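Lumazine protein (Photobacterium kishitanii, PDB 3A3B) binds lumazine or flavin chromophores such as FMN and probably serves as an antenna that shifts luciferase bioluminescence to shorter wavelength. Local coordinates at residues G104-D109 with V178-L183. Numbering follows the deposited sequence.
Sequences GVATVD and VNVETL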
# COMPACT_ATOMS: atom_id res chain seq x y z
N GLY A 104 1.72 3.52 -10.38
CA GLY A 104 0.36 3.98 -10.69
C GLY A 104 -0.66 3.71 -9.61
O GLY A 104 -0.37 3.09 -8.60
N VAL A 105 -1.86 4.18 -9.82
CA VAL A 105 -2.98 3.92 -8.92
C VAL A 105 -3.90 3.02 -9.75
O VAL A 105 -4.26 3.39 -10.88
CB VAL A 105 -3.65 5.24 -8.51
CG1 VAL A 105 -4.99 5.03 -7.84
CG2 VAL A 105 -2.73 6.05 -7.61
N ALA A 106 -4.20 1.83 -9.23
CA ALA A 106 -5.03 0.89 -9.92
C ALA A 106 -6.31 0.81 -9.12
O ALA A 106 -6.38 1.38 -8.04
CB ALA A 106 -4.35 -0.44 -9.99
N THR A 107 -7.34 0.19 -9.67
CA THR A 107 -8.62 0.08 -8.97
C THR A 107 -9.05 -1.37 -8.84
O THR A 107 -9.03 -2.14 -9.82
CB THR A 107 -9.70 0.91 -9.67
OG1 THR A 107 -9.22 2.25 -9.81
CG2 THR A 107 -10.98 0.95 -8.86
N VAL A 108 -9.40 -1.78 -7.63
CA VAL A 108 -9.91 -3.16 -7.45
C VAL A 108 -11.17 -3.40 -8.30
O VAL A 108 -12.12 -2.63 -8.22
CB VAL A 108 -10.20 -3.48 -5.94
CG1 VAL A 108 -10.88 -4.82 -5.84
CG2 VAL A 108 -8.90 -3.48 -5.14
N ASP A 109 -11.17 -4.46 -9.09
CA ASP A 109 -12.30 -4.78 -9.96
C ASP A 109 -13.33 -5.71 -9.26
O ASP A 109 -14.52 -5.65 -9.53
CB ASP A 109 -11.81 -5.44 -11.24
CG ASP A 109 -12.91 -5.58 -12.28
OD1 ASP A 109 -13.43 -4.54 -12.70
OD2 ASP A 109 -13.26 -6.74 -12.65
N VAL A 178 -5.71 1.43 -5.20
CA VAL A 178 -4.52 0.87 -4.58
C VAL A 178 -3.30 1.47 -5.26
O VAL A 178 -3.35 1.85 -6.43
CB VAL A 178 -4.46 -0.70 -4.70
CG1 VAL A 178 -5.65 -1.33 -3.99
CG2 VAL A 178 -4.41 -1.22 -6.15
N ASN A 179 -2.19 1.57 -4.52
CA ASN A 179 -0.92 1.93 -5.11
C ASN A 179 -0.27 0.71 -5.72
O ASN A 179 -0.12 -0.31 -5.04
CB ASN A 179 -0.01 2.47 -4.00
CG ASN A 179 -0.57 3.69 -3.36
OD1 ASN A 179 -1.22 4.49 -4.04
ND2 ASN A 179 -0.34 3.85 -2.04
N VAL A 180 0.16 0.79 -6.96
CA VAL A 180 0.88 -0.33 -7.59
C VAL A 180 2.35 0.02 -7.87
O VAL A 180 2.66 1.14 -8.28
CB VAL A 180 0.13 -0.91 -8.85
CG1 VAL A 180 -0.58 0.14 -9.63
CG2 VAL A 180 1.09 -1.75 -9.74
N GLU A 181 3.24 -0.93 -7.59
CA GLU A 181 4.62 -0.81 -8.01
C GLU A 181 4.95 -2.00 -8.87
O GLU A 181 4.95 -3.14 -8.38
CB GLU A 181 5.62 -0.71 -6.83
CG GLU A 181 7.10 -0.50 -7.30
CD GLU A 181 8.13 -0.39 -6.15
OE1 GLU A 181 7.76 -0.15 -4.96
OE2 GLU A 181 9.32 -0.48 -6.45
N THR A 182 5.22 -1.71 -10.15
CA THR A 182 5.68 -2.70 -11.12
C THR A 182 7.18 -2.90 -10.90
O THR A 182 7.88 -1.96 -10.54
CB THR A 182 5.26 -2.36 -12.63
OG1 THR A 182 5.46 -0.97 -12.94
CG2 THR A 182 3.81 -2.65 -12.83
N LEU A 183 7.67 -4.12 -11.07
CA LEU A 183 9.06 -4.47 -10.73
C LEU A 183 9.94 -4.74 -11.96
O LEU A 183 9.42 -4.80 -13.07
CB LEU A 183 9.07 -5.65 -9.74
CG LEU A 183 8.21 -5.28 -8.53
CD1 LEU A 183 8.13 -6.41 -7.54
CD2 LEU A 183 8.73 -3.98 -7.89
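Ala106 and Val178 form an antiparallel hydrogen-bonded pair: Ala106 N lies 2.9 Å from Val178 O, and Val178 N returns a bond of the same length to Ala106 O. Two residues earlier on the first strand, Gly104 pairs with Val180 less evenly. Val180 N reaches Gly104 O at 2.9 Å in a nearly straight bond (174° at the hydrogen), whereas the reverse bond from Gly104 N is weak. Between the pairs, Val105 CA approaches Val178 O at 3.3 Å, a CA-H...O contact.

On one face, the methyl of Ala106 meets Val180 CG1 (3.8 Å) and Val178 CG2 (3.9 Å), which approach from directions roughly at right angles. With chi1 at -61°, Val178 CG1 is anti to the carbonyl carbon and reaches Val108 CG2 at 4.1 Å, the two side chains crossing almost perpendicularly, leaving CG2 for Ala106. Val180 chi1 is 35°, short of the usual staggered value, and its CG1 lies tightly against Gly104 O at 3.1 Å. Ile122 of strand 117-123 touches both Ala106 and Val178, extending this apolar cluster.

On the other face Val105 and Asn179 run side by side, Val105 CG2 coming 4.2 Å from Asn179 OD1. The amide's polar partners lie in the N-terminal half, OD1 accepting from Thr71 N and ND2 donating to Asn45 O. First and last strands thus pair to close the antiparallel six-stranded barrel of the second lumazine-binding repeat.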